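Local coordinates for tyrosine phosphatase (Orf virus, PDB 5NCR), which is a homodimeric viral tyrosine phosphatase with triple substrate specificity that removes phosphate groups, probably including those on phosphoserine of proteins, at residues B[23-28]-B[114-119]; B[29-34]-B[121-126]; B[59-64]-B[92-97]; B[73-78]-B[99-104]. The protein carries 2 engineered substitutions. One frame throughout, in Å; residues are numbered along the deposited sequence.

Contact 1. Residues B[23-28]-B[114-119]; sequences ALPSGM and AGVNRS. With PO4 (phosphate ion), chain D; SO4 (sulfate ion), chain E.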
loop_
_atom_site.group_PDB
_atom_site.type_symbol
_atom_site.label_atom_id
_atom_site.label_comp_id
_atom_site.label_asym_id
_atom_site.label_seq_id
_atom_site.Cartn_x
_atom_site.Cartn_y
_atom_site.Cartn_z
ATOM N N ALA B 23 -19.372 -5.444 -6.016
ATOM C CA ALA B 23 -19.920 -6.741 -6.434
ATOM C C ALA B 23 -19.856 -7.683 -5.238
ATOM O O ALA B 23 -19.024 -7.487 -4.353
ATOM C CB ALA B 23 -19.144 -7.320 -7.602
ATOM N N LEU B 24 -20.766 -8.653 -5.170
ATOM C CA LEU B 24 -20.752 -9.630 -4.085
ATOM C C LEU B 24 -20.314 -10.977 -4.646
ATOM O O LEU B 24 -20.499 -11.197 -5.850
ATOM C CB LEU B 24 -22.108 -9.718 -3.356
ATOM C CG LEU B 24 -22.484 -8.521 -2.440
ATOM C CD1 LEU B 24 -23.707 -8.845 -1.607
ATOM C CD2 LEU B 24 -21.307 -8.101 -1.510
ATOM N N PRO B 25 -19.674 -11.860 -3.836
ATOM C CA PRO B 25 -19.253 -13.168 -4.367
ATOM C C PRO B 25 -20.406 -13.922 -5.029
ATOM O O PRO B 25 -21.524 -13.909 -4.518
ATOM C CB PRO B 25 -18.745 -13.902 -3.126
ATOM C CG PRO B 25 -18.355 -12.846 -2.196
ATOM C CD PRO B 25 -19.334 -11.745 -2.402
ATOM N N SER B 26 -20.129 -14.466 -6.227
ATOM C CA SER B 26 -21.044 -15.235 -7.044
ATOM C C SER B 26 -20.206 -16.412 -7.517
ATOM O O SER B 26 -19.338 -16.270 -8.395
ATOM C CB SER B 26 -21.559 -14.436 -8.233
ATOM O OG SER B 26 -22.244 -15.325 -9.104
ATOM N N GLY B 27 -20.344 -17.478 -6.755
ATOM C CA GLY B 27 -19.698 -18.757 -6.979
ATOM C C GLY B 27 -18.497 -18.973 -6.089
ATOM O O GLY B 27 -17.905 -18.006 -5.589
ATOM N N MET B 28 -18.114 -20.228 -5.904
ATOM C CA MET B 28 -16.923 -20.472 -5.105
ATOM C C MET B 28 -15.679 -20.130 -5.914
ATOM O O MET B 28 -15.722 -20.078 -7.141
ATOM C CB MET B 28 -16.886 -21.879 -4.487
ATOM C CG MET B 28 -17.273 -22.983 -5.384
ATOM S SD MET B 28 -17.174 -24.538 -4.427
ATOM C CE MET B 28 -18.875 -25.002 -4.268
ATOM N N ALA B 114 -21.833 -15.071 3.975
ATOM C CA ALA B 114 -21.662 -14.242 2.777
ATOM C C ALA B 114 -20.466 -14.683 1.913
ATOM O O ALA B 114 -20.340 -14.240 0.772
ATOM C CB ALA B 114 -21.499 -12.790 3.189
ATOM N N GLY B 115 -19.598 -15.538 2.459
ATOM C CA GLY B 115 -18.367 -15.958 1.799
ATOM C C GLY B 115 -17.371 -14.807 1.691
ATOM O O GLY B 115 -16.588 -14.733 0.742
ATOM N N VAL B 116 -17.405 -13.898 2.665
ATOM C CA VAL B 116 -16.587 -12.688 2.646
ATOM C C VAL B 116 -15.569 -12.597 3.782
ATOM O O VAL B 116 -14.371 -12.547 3.499
ATOM C CB VAL B 116 -17.472 -11.396 2.581
ATOM C CG1 VAL B 116 -16.620 -10.118 2.676
ATOM C CG2 VAL B 116 -18.359 -11.378 1.337
ATOM N N ASN B 117 -16.036 -12.510 5.043
ATOM C CA ASN B 117 -15.159 -12.198 6.160
ATOM C C ASN B 117 -14.556 -13.366 6.942
ATOM O O ASN B 117 -13.342 -13.417 7.040
ATOM C CB ASN B 117 -15.857 -11.251 7.120
ATOM C CG ASN B 117 -16.168 -9.926 6.488
ATOM O OD1 ASN B 117 -17.308 -9.519 6.463
ATOM N ND2 ASN B 117 -15.205 -9.220 5.956
ATOM N N ARG B 118 -15.365 -14.266 7.513
ATOM C CA ARG B 118 -14.816 -15.382 8.311
ATOM C C ARG B 118 -14.018 -16.351 7.448
ATOM O O ARG B 118 -12.834 -16.575 7.716
ATOM C CB ARG B 118 -15.918 -16.070 9.137
ATOM C CG ARG B 118 -16.564 -15.098 10.132
ATOM C CD ARG B 118 -17.895 -15.555 10.652
ATOM N NE ARG B 118 -18.971 -15.323 9.697
ATOM C CZ ARG B 118 -20.244 -15.653 9.895
ATOM N NH1 ARG B 118 -20.621 -16.218 11.034
ATOM N NH2 ARG B 118 -21.144 -15.433 8.954
ATOM N N SER B 119 -14.629 -16.809 6.353
ATOM C CA SER B 119 -13.994 -17.703 5.392
ATOM C C SER B 119 -12.910 -16.975 4.607
ATOM O O SER B 119 -11.887 -17.586 4.289
ATOM C CB SER B 119 -15.029 -18.324 4.460
ATOM O OG SER B 119 -15.753 -17.302 3.794
HETATM P P PO4 D . -19.126 -13.674 6.174
HETATM O O1 PO4 D . -20.655 -13.819 6.611
HETATM O O2 PO4 D . -18.808 -12.162 5.783
HETATM O O3 PO4 D . -18.812 -14.623 4.930
HETATM O O4 PO4 D . -18.219 -14.090 7.301
HETATM S S SO4 E . -24.117 -16.562 11.368
HETATM O O1 SO4 E . -24.761 -15.817 12.468
HETATM O O2 SO4 E . -25.117 -17.403 10.692
HETATM O O3 SO4 E . -23.549 -15.571 10.429
HETATM O O4 SO4 E . -23.054 -17.424 11.902
#
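Pro25 lays its ring against the outer side of the 114-119 loop. Pro25 CG is the meeting point, 3.8 Å from Val116 CG2, and the two side chains cross at about a right angle; Pro25 CG also lies 3.8 Å from Ala114 O. No hydrogen bond joins the segments. The inner side of the loop wraps a phosphate ion, with the backbone N atoms of Ala114, Val116, Asn117 and Arg118 donating to it.

Arg118 follows that ion from CB to NE and parts from it at the guanidinium. Arg118 CB and CG pass phosphate O4, CG at 3.4 Å, and the bend at chi3 (-79°) swings NE round to the ion. Arg118 NE donates to phosphate O4 at 2.8 Å, nearly straight at 177°. Arg118 NH2 is shared between phosphate O1 and sulfate O3, at 2.9 Å and 2.8 Å, while NH1 turns to sulfate O4 and also bonds Leu79 O. Both ions meet the guanidinium edge in plane.

Ser112, which also bonds the phosphate, and Arg118 have the CX5R spacing of tyrosine phosphatases, Ser112 at the cysteine position. The N-H groups and the arginine thus cradle a tetrahedral anion, consistent with recognition of a substrate phosphoryl group, while Pro25 packs behind residues 114-116.

Contact 2. Residues B[29-34]-B[121-126]; sequences TRLTDH and AAAMGY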
loop_
_atom_site.group_PDB
_atom_site.type_symbol
_atom_site.label_atom_id
_atom_site.label_comp_id
_atom_site.label_asym_id
_atom_site.label_seq_id
_atom_site.Cartn_x
_atom_site.Cartn_y
_atom_site.Cartn_z
ATOM N N THR B 29 -14.597 -19.846 -5.224
ATOM C CA THR B 29 -13.316 -19.477 -5.813
ATOM C C THR B 29 -12.306 -20.499 -5.331
ATOM O O THR B 29 -12.147 -20.721 -4.149
ATOM C CB THR B 29 -12.933 -18.029 -5.428
ATOM O OG1 THR B 29 -13.981 -17.152 -5.834
ATOM C CG2 THR B 29 -11.610 -17.574 -6.046
ATOM N N ARG B 30 -11.618 -21.098 -6.267
ATOM C CA ARG B 30 -10.599 -22.081 -6.028
ATOM C C ARG B 30 -9.319 -21.281 -5.733
ATOM O O ARG B 30 -8.845 -20.542 -6.589
ATOM C CB ARG B 30 -10.490 -22.924 -7.301
ATOM C CG ARG B 30 -9.696 -24.167 -7.167
ATOM C CD ARG B 30 -9.626 -24.856 -8.509
ATOM N NE ARG B 30 -8.259 -24.891 -9.033
ATOM C CZ ARG B 30 -7.935 -25.229 -10.277
ATOM N NH1 ARG B 30 -8.879 -25.574 -11.147
ATOM N NH2 ARG B 30 -6.668 -25.205 -10.666
ATOM N N LEU B 31 -8.809 -21.368 -4.503
ATOM C CA LEU B 31 -7.610 -20.631 -4.062
ATOM C C LEU B 31 -6.332 -21.383 -4.407
ATOM O O LEU B 31 -5.320 -20.759 -4.764
ATOM C CB LEU B 31 -7.641 -20.351 -2.556
ATOM C CG LEU B 31 -8.851 -19.617 -1.976
ATOM C CD1 LEU B 31 -9.080 -20.034 -0.532
ATOM C CD2 LEU B 31 -8.716 -18.107 -2.118
ATOM N N THR B 32 -6.352 -22.710 -4.202
ATOM C CA THR B 32 -5.282 -23.639 -4.572
ATOM C C THR B 32 -5.959 -24.814 -5.265
ATOM O O THR B 32 -7.186 -24.909 -5.202
ATOM C CB THR B 32 -4.462 -24.125 -3.363
ATOM O OG1 THR B 32 -5.330 -24.766 -2.455
ATOM C CG2 THR B 32 -3.724 -23.015 -2.672
ATOM N N ASP B 33 -5.183 -25.755 -5.828
ATOM C CA ASP B 33 -5.742 -26.927 -6.492
ATOM C C ASP B 33 -6.850 -27.636 -5.682
ATOM O O ASP B 33 -7.826 -28.077 -6.284
ATOM C CB ASP B 33 -4.643 -27.916 -6.881
ATOM C CG ASP B 33 -3.900 -27.559 -8.154
ATOM O OD1 ASP B 33 -3.088 -26.607 -8.122
ATOM O OD2 ASP B 33 -4.139 -28.222 -9.187
ATOM N N HIS B 34 -6.752 -27.681 -4.336
ATOM C CA HIS B 34 -7.778 -28.367 -3.543
ATOM C C HIS B 34 -8.532 -27.497 -2.524
ATOM O O HIS B 34 -9.471 -27.994 -1.918
ATOM C CB HIS B 34 -7.184 -29.609 -2.855
ATOM C CG HIS B 34 -6.386 -30.466 -3.791
ATOM N ND1 HIS B 34 -7.020 -31.156 -4.829
ATOM C CD2 HIS B 34 -5.058 -30.685 -3.884
ATOM C CE1 HIS B 34 -6.068 -31.781 -5.496
ATOM N NE2 HIS B 34 -4.872 -31.535 -4.978
ATOM N N ALA B 121 -11.036 -14.599 5.795
ATOM C CA ALA B 121 -9.876 -14.532 6.699
ATOM C C ALA B 121 -9.073 -15.830 6.696
ATOM O O ALA B 121 -7.849 -15.799 6.598
ATOM C CB ALA B 121 -10.315 -14.166 8.112
ATOM N N ALA B 122 -9.765 -16.957 6.665
ATOM C CA ALA B 122 -9.143 -18.285 6.576
ATOM C C ALA B 122 -8.400 -18.410 5.239
ATOM O O ALA B 122 -7.240 -18.835 5.216
ATOM C CB ALA B 122 -10.218 -19.354 6.668
ATOM N N ALA B 123 -9.064 -17.980 4.143
ATOM C CA ALA B 123 -8.529 -17.980 2.787
ATOM C C ALA B 123 -7.226 -17.126 2.704
ATOM O O ALA B 123 -6.224 -17.591 2.186
ATOM C CB ALA B 123 -9.574 -17.433 1.834
ATOM N N MET B 124 -7.253 -15.905 3.239
ATOM C CA MET B 124 -6.105 -14.993 3.270
ATOM C C MET B 124 -4.973 -15.602 4.065
ATOM O O MET B 124 -3.833 -15.631 3.585
ATOM C CB MET B 124 -6.507 -13.635 3.874
ATOM C CG MET B 124 -5.484 -12.536 3.606
ATOM S SD MET B 124 -5.325 -12.140 1.825
ATOM C CE MET B 124 -3.683 -11.375 1.839
ATOM N N GLY B 125 -5.299 -16.128 5.255
ATOM C CA GLY B 125 -4.306 -16.775 6.102
ATOM C C GLY B 125 -3.628 -17.929 5.393
ATOM O O GLY B 125 -2.401 -18.022 5.387
ATOM N N TYR B 126 -4.419 -18.791 4.759
ATOM C CA TYR B 126 -3.895 -19.963 4.060
ATOM C C TYR B 126 -3.007 -19.614 2.842
ATOM O O TYR B 126 -1.965 -20.241 2.643
ATOM C CB TYR B 126 -5.029 -20.912 3.689
ATOM C CG TYR B 126 -4.539 -22.106 2.902
ATOM C CD1 TYR B 126 -3.599 -22.977 3.433
ATOM C CD2 TYR B 126 -4.932 -22.304 1.586
ATOM C CE1 TYR B 126 -3.087 -24.034 2.683
ATOM C CE2 TYR B 126 -4.467 -23.392 0.844
ATOM C CZ TYR B 126 -3.536 -24.248 1.391
ATOM O OH TYR B 126 -3.051 -25.286 0.632
#
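The Tyr126 ring meets Thr32 with its CE2 corner: Thr32 OG1 lies at the ring edge, in plane, 3.7 Å from CE2, and Thr32 CG2 approaches the same CE2 obliquely at 3.6 Å. The two side chains come from opposite directions. Around the rest of the tyrosine, Leu98 and Glu102 of helix 90-103 and Val35 of strand 35-38 make further side-chain contacts, so the ring is buried between helix and sheet. The His34 ring carries Asp33 CB 4.0 Å above one face, over its centre.

Leu31 and Thr32 form a classic beta bulge, both facing Val35, at the turn between antiparallel strands 29-30 and 35-38 on one border of the phosphatase sheet. Consistent with the bulge, both side chains point toward helix 118-134, one to each of two residues a helical turn apart.

Thr32 is set by its first torsion (chi1 59°), which tucks OG1 between the backbone N and the carbonyl carbon while CG2 swings towards the ring. That hydroxyl bonds Glu102 OE1 and also Val35 N; Tyr126 OH is 3.9 Å from Thr32 OG1 and not bonded to it. Glu102 OE1 additionally takes the backbone N of His34, gathering the turn around one carboxylate oxygen.

One helical turn before Tyr126 the contact is wholly apolar: Leu31 drops its isobutyl end onto the small Ala123, with CD1 3.6 Å from CB and CD2 following at 4.1 Å.

Contact 3. Residues B[59-64]-B[92-97]; sequences VNMTMS and PALVKL. With SO4 (sulfate ion), chain E.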
loop_
_atom_site.group_PDB
_atom_site.type_symbol
_atom_site.label_atom_id
_atom_site.label_comp_id
_atom_site.label_asym_id
_atom_site.label_seq_id
_atom_site.Cartn_x
_atom_site.Cartn_y
_atom_site.Cartn_z
ATOM N N VAL B 59 -15.153 -26.678 5.750
ATOM C CA VAL B 59 -14.690 -25.916 6.905
ATOM C C VAL B 59 -15.765 -24.833 7.102
ATOM O O VAL B 59 -15.843 -23.859 6.346
ATOM C CB VAL B 59 -13.252 -25.336 6.754
ATOM C CG1 VAL B 59 -12.879 -24.531 7.995
ATOM C CG2 VAL B 59 -12.210 -26.428 6.477
ATOM N N ASN B 60 -16.608 -25.046 8.095
ATOM C CA ASN B 60 -17.742 -24.200 8.446
ATOM C C ASN B 60 -17.376 -23.166 9.481
ATOM O O ASN B 60 -17.146 -23.485 10.650
ATOM C CB ASN B 60 -18.923 -25.064 8.905
ATOM C CG ASN B 60 -20.135 -24.282 9.338
ATOM O OD1 ASN B 60 -20.342 -23.135 8.950
ATOM N ND2 ASN B 60 -20.986 -24.906 10.117
ATOM N N MET B 61 -17.372 -21.916 9.070
ATOM C CA MET B 61 -17.005 -20.845 9.980
ATOM C C MET B 61 -18.169 -19.967 10.386
ATOM O O MET B 61 -17.995 -18.810 10.746
ATOM C CB MET B 61 -15.854 -20.074 9.398
ATOM C CG MET B 61 -14.647 -20.938 9.357
ATOM S SD MET B 61 -13.414 -20.184 8.401
ATOM C CE MET B 61 -12.599 -19.212 9.680
ATOM N N THR B 62 -19.338 -20.563 10.449
ATOM C CA THR B 62 -20.578 -19.900 10.840
ATOM C C THR B 62 -20.929 -20.420 12.214
ATOM O O THR B 62 -20.320 -21.382 12.661
ATOM C CB THR B 62 -21.615 -20.187 9.719
ATOM O OG1 THR B 62 -21.239 -19.437 8.548
ATOM C CG2 THR B 62 -23.070 -19.919 10.082
ATOM N N MET B 63 -21.918 -19.815 12.866
ATOM C CA MET B 63 -22.377 -20.214 14.192
ATOM C C MET B 63 -23.181 -21.499 14.190
ATOM O O MET B 63 -23.096 -22.255 15.161
ATOM C CB MET B 63 -23.189 -19.078 14.844
ATOM C CG MET B 63 -22.338 -17.840 15.193
ATOM S SD MET B 63 -21.037 -18.175 16.377
ATOM C CE MET B 63 -22.026 -18.582 17.826
ATOM N N SER B 64 -23.958 -21.743 13.117
ATOM C CA SER B 64 -24.838 -22.906 12.977
ATOM C C SER B 64 -24.131 -24.131 12.442
ATOM O O SER B 64 -23.503 -24.078 11.376
ATOM C CB SER B 64 -26.050 -22.579 12.100
ATOM O OG SER B 64 -27.085 -21.939 12.827
ATOM N N PRO B 92 -3.408 -20.310 13.136
ATOM C CA PRO B 92 -2.294 -21.269 12.967
ATOM C C PRO B 92 -2.767 -22.706 12.752
ATOM O O PRO B 92 -2.216 -23.398 11.902
ATOM C CB PRO B 92 -1.486 -21.122 14.264
ATOM C CG PRO B 92 -1.835 -19.760 14.772
ATOM C CD PRO B 92 -3.293 -19.592 14.426
ATOM N N ALA B 93 -3.792 -23.147 13.495
ATOM C CA ALA B 93 -4.342 -24.499 13.353
ATOM C C ALA B 93 -5.074 -24.655 12.051
ATOM O O ALA B 93 -4.901 -25.664 11.380
ATOM C CB ALA B 93 -5.247 -24.843 14.521
ATOM N N LEU B 94 -5.850 -23.643 11.655
ATOM C CA LEU B 94 -6.600 -23.686 10.420
ATOM C C LEU B 94 -5.706 -23.722 9.170
ATOM O O LEU B 94 -5.948 -24.535 8.284
ATOM C CB LEU B 94 -7.616 -22.556 10.368
ATOM C CG LEU B 94 -8.639 -22.573 9.268
ATOM C CD1 LEU B 94 -9.225 -23.988 9.045
ATOM C CD2 LEU B 94 -9.703 -21.555 9.544
ATOM N N VAL B 95 -4.645 -22.903 9.124
ATOM C CA VAL B 95 -3.756 -22.936 7.943
ATOM C C VAL B 95 -3.020 -24.280 7.836
ATOM O O VAL B 95 -2.814 -24.782 6.730
ATOM C CB VAL B 95 -2.793 -21.716 7.844
ATOM C CG1 VAL B 95 -3.578 -20.411 7.800
ATOM C CG2 VAL B 95 -1.771 -21.701 8.968
ATOM N N LYS B 96 -2.635 -24.862 8.981
ATOM C CA LYS B 96 -1.972 -26.162 9.027
ATOM C C LYS B 96 -2.928 -27.245 8.547
ATOM O O LYS B 96 -2.537 -28.083 7.728
ATOM C CB LYS B 96 -1.454 -26.456 10.440
ATOM C CG LYS B 96 -0.429 -27.585 10.466
ATOM C CD LYS B 96 0.132 -27.848 11.854
ATOM C CE LYS B 96 1.078 -29.035 11.849
ATOM N NZ LYS B 96 0.361 -30.342 11.754
ATOM N N LEU B 97 -4.204 -27.176 8.980
ATOM C CA LEU B 97 -5.255 -28.109 8.561
ATOM C C LEU B 97 -5.486 -28.018 7.032
ATOM O O LEU B 97 -5.570 -29.047 6.371
ATOM C CB LEU B 97 -6.570 -27.825 9.338
ATOM C CG LEU B 97 -7.891 -28.487 8.847
ATOM C CD1 LEU B 97 -7.834 -29.976 8.936
ATOM C CD2 LEU B 97 -9.063 -27.974 9.624
HETATM S S SO4 E . -24.117 -16.562 11.368
HETATM O O1 SO4 E . -24.761 -15.817 12.468
HETATM O O2 SO4 E . -25.117 -17.403 10.692
HETATM O O3 SO4 E . -23.549 -15.571 10.429
HETATM O O4 SO4 E . -23.054 -17.424 11.902
#
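The last residues of strand 57-60, Val59 and Asn60, run past helix 90-103 with Val59 CA and Leu94 CA 9.1 Å apart, a gap bridged entirely by side chains. Leu94 spans most of it. Its CG stands opposite the backbone N (chi1 -170°), which carries the chain out from the helix, and chi2 (43°) spreads the two methyls to separate partners. Leu94 CD1 lies 3.8 Å from Val59 CG1, the valine and leucine sliding past each other in opposite directions. Leu94 CD2 meets Met61 tip to tip, 3.7 Å from Met61 CE. The methionine reaches that point by staying extended as far as SD and then bending at chi3 (89°), so that the sulfur, 4.1 Å from Leu94 CD2, lies just behind the methyl. All three residues are buried; Ala122 of helix 118-134 touches both Met61 and Leu94, and Ile77 touches both Val59 and Leu94.

Beyond the strand the chain is turned by Asn60. Asn60 OD1 accepts from Thr62 N at 3.1 Å, the donor standing well above the carbonyl plane, and Asn60 ND2 gives a bond to Ser64 O at 2.9 Å, the acceptor lying within the amide plane. Held by both ends, the amide cannot readily rotate. The same turn directs Met63 N to sulfate O4 at 2.8 Å.

An Asx turn thus closes the strand beside the sulfate that Arg118 also binds, near the phosphate loop, and Leu94 belongs to the helix-on-sheet core of the dual-specificity phosphatase fold.

Contact 4. Residues B[73-78]-B[99-104]; sequences TAYHIP and ARLEAE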
loop_
_atom_site.group_PDB
_atom_site.type_symbol
_atom_site.label_atom_id
_atom_site.label_comp_id
_atom_site.label_asym_id
_atom_site.label_seq_id
_atom_site.Cartn_x
_atom_site.Cartn_y
_atom_site.Cartn_z
ATOM N N THR B 73 -16.414 -34.717 5.582
ATOM C CA THR B 73 -16.086 -34.336 6.960
ATOM C C THR B 73 -16.222 -32.809 7.110
ATOM O O THR B 73 -15.583 -32.064 6.371
ATOM C CB THR B 73 -14.676 -34.843 7.340
ATOM O OG1 THR B 73 -14.640 -36.265 7.230
ATOM C CG2 THR B 73 -14.270 -34.441 8.750
ATOM N N ALA B 74 -17.047 -32.350 8.070
ATOM C CA ALA B 74 -17.218 -30.921 8.317
ATOM C C ALA B 74 -16.518 -30.505 9.612
ATOM O O ALA B 74 -16.764 -31.085 10.678
ATOM C CB ALA B 74 -18.688 -30.555 8.380
ATOM N N TYR B 75 -15.606 -29.550 9.499
ATOM C CA TYR B 75 -14.885 -28.962 10.631
ATOM C C TYR B 75 -15.634 -27.658 10.936
ATOM O O TYR B 75 -15.861 -26.846 10.034
ATOM C CB TYR B 75 -13.415 -28.689 10.272
ATOM C CG TYR B 75 -12.652 -29.940 9.879
ATOM C CD1 TYR B 75 -12.159 -30.810 10.839
ATOM C CD2 TYR B 75 -12.428 -30.254 8.544
ATOM C CE1 TYR B 75 -11.505 -31.993 10.481
ATOM C CE2 TYR B 75 -11.738 -31.419 8.175
ATOM C CZ TYR B 75 -11.253 -32.275 9.150
ATOM O OH TYR B 75 -10.560 -33.421 8.797
ATOM N N HIS B 76 -16.095 -27.504 12.174
ATOM C CA HIS B 76 -16.875 -26.349 12.599
ATOM C C HIS B 76 -16.037 -25.397 13.431
ATOM O O HIS B 76 -15.508 -25.766 14.480
ATOM C CB HIS B 76 -18.143 -26.817 13.352
ATOM C CG HIS B 76 -19.099 -25.708 13.697
ATOM N ND1 HIS B 76 -19.737 -25.664 14.927
ATOM C CD2 HIS B 76 -19.476 -24.623 12.976
ATOM C CE1 HIS B 76 -20.495 -24.577 14.903
ATOM N NE2 HIS B 76 -20.367 -23.915 13.756
ATOM N N ILE B 77 -15.871 -24.192 12.929
ATOM C CA ILE B 77 -15.115 -23.133 13.592
ATOM C C ILE B 77 -16.131 -22.002 13.722
ATOM O O ILE B 77 -16.335 -21.220 12.785
ATOM C CB ILE B 77 -13.784 -22.761 12.857
ATOM C CG1 ILE B 77 -12.890 -24.023 12.654
ATOM C CG2 ILE B 77 -13.038 -21.691 13.692
ATOM C CD1 ILE B 77 -11.963 -24.039 11.575
ATOM N N PRO B 78 -16.947 -22.024 14.789
ATOM C CA PRO B 78 -17.971 -20.974 14.921
ATOM C C PRO B 78 -17.302 -19.669 15.282
ATOM O O PRO B 78 -16.439 -19.609 16.146
ATOM C CB PRO B 78 -18.935 -21.496 16.005
ATOM C CG PRO B 78 -18.249 -22.688 16.619
ATOM C CD PRO B 78 -16.892 -22.886 15.988
ATOM N N ALA B 99 -3.391 -26.873 4.741
ATOM C CA ALA B 99 -2.177 -27.362 4.084
ATOM C C ALA B 99 -2.134 -28.922 4.071
ATOM O O ALA B 99 -1.711 -29.519 3.076
ATOM C CB ALA B 99 -0.943 -26.803 4.771
ATOM N N ARG B 100 -2.607 -29.570 5.158
ATOM C CA ARG B 100 -2.661 -31.029 5.272
ATOM C C ARG B 100 -3.697 -31.597 4.286
ATOM O O ARG B 100 -3.424 -32.614 3.639
ATOM C CB ARG B 100 -2.993 -31.452 6.716
ATOM C CG ARG B 100 -2.542 -32.862 7.075
ATOM C CD ARG B 100 -3.228 -33.397 8.329
ATOM N NE ARG B 100 -4.536 -33.999 8.033
ATOM C CZ ARG B 100 -5.683 -33.628 8.596
ATOM N NH1 ARG B 100 -5.702 -32.662 9.504
ATOM N NH2 ARG B 100 -6.822 -34.222 8.256
ATOM N N LEU B 101 -4.881 -30.950 4.173
ATOM C CA LEU B 101 -5.942 -31.397 3.253
ATOM C C LEU B 101 -5.486 -31.259 1.789
ATOM O O LEU B 101 -5.733 -32.152 0.989
ATOM C CB LEU B 101 -7.277 -30.660 3.512
ATOM C CG LEU B 101 -7.892 -30.857 4.913
ATOM C CD1 LEU B 101 -8.992 -29.855 5.210
ATOM C CD2 LEU B 101 -8.390 -32.274 5.120
ATOM N N GLU B 102 -4.770 -30.159 1.476
ATOM C CA GLU B 102 -4.173 -29.857 0.180
ATOM C C GLU B 102 -3.149 -30.943 -0.173
ATOM O O GLU B 102 -3.214 -31.496 -1.271
ATOM C CB GLU B 102 -3.496 -28.465 0.214
ATOM C CG GLU B 102 -2.902 -27.999 -1.112
ATOM C CD GLU B 102 -3.908 -27.654 -2.192
ATOM O OE1 GLU B 102 -5.019 -27.202 -1.843
ATOM O OE2 GLU B 102 -3.599 -27.868 -3.386
ATOM N N ALA B 103 -2.225 -31.260 0.767
ATOM C CA ALA B 103 -1.200 -32.296 0.595
ATOM C C ALA B 103 -1.829 -33.681 0.349
ATOM O O ALA B 103 -1.350 -34.422 -0.511
ATOM C CB ALA B 103 -0.284 -32.340 1.807
ATOM N N GLU B 104 -2.929 -33.997 1.065
ATOM C CA GLU B 104 -3.691 -35.247 0.935
ATOM C C GLU B 104 -4.563 -35.257 -0.344
ATOM O O GLU B 104 -5.243 -36.250 -0.601
ATOM C CB GLU B 104 -4.575 -35.454 2.177
ATOM C CG GLU B 104 -3.824 -35.950 3.397
ATOM C CD GLU B 104 -4.535 -35.826 4.733
ATOM O OE1 GLU B 104 -5.727 -35.441 4.763
ATOM O OE2 GLU B 104 -3.882 -36.111 5.763
#
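Tyr75 projects from strand 73-76, one border strand of the sheet, towards the end of helix 90-103, where it meets Leu101 and Arg100. This helix connects strand 73-76 to strand 108-111; the two strands are parallel, with 57-60 between them, so the contact falls inside a beta-alpha-beta crossover of the phosphatase fold.

The apolar part is slight. Leu101 CD1 comes to 4.3 Å from Tyr75 CE2, approaching the ring obliquely. Cys57 of the adjoining strand touches both Tyr75 and Leu101, and Leu97, one turn earlier on the helix, also lies against the tyrosine, so the ring is flanked by more than these two segments.

The polar approach is no bond. Arg100 NH2 is 3.9 Å from Tyr75 OH, too long for a hydrogen bond, with the hydroxyl at the edge of the guanidinium and in its plane. Ring and guanidinium planes are 78° apart and the two side chains cross nearly perpendicularly, so neither flat group stacks on the other.

A salt bridge joins Arg100 to Glu104 just past the helix end. The arginine chain is extended through its first two torsions and bends at chi3 (85°), bringing NE back over the following turn to Glu104, four residues on. There Arg100 NE donates to Glu104 OE2 at 3.2 Å; the oxygen sits in the guanidinium plane, while NE meets it from above the plane of the carboxylate.

Segments 23-28 and 29-34 come first along the chain and pair with 114-119 and 121-126, so contacts 1 and 2 cross and enclose contacts 3 and 4, which also cross each other. Contacts 1 and 2, with centres 12 Å apart, share helix 118-134; contacts 3 and 4, only 7 Å apart, share helix 90-103 and use neighbouring parallel strands. The two helices meet at several points, among them Ala122 on Leu94, joining contacts 2 and 3; Thr32 and Glu102 tie contact 2 to contact 4. Contact 1 is about 19 Å from contact 4 between centres, yet touches contact 3 through Arg118 and the common sulfate. The anion-binding loop therefore rests on a sheet-and-helix body whose far border is contact 4.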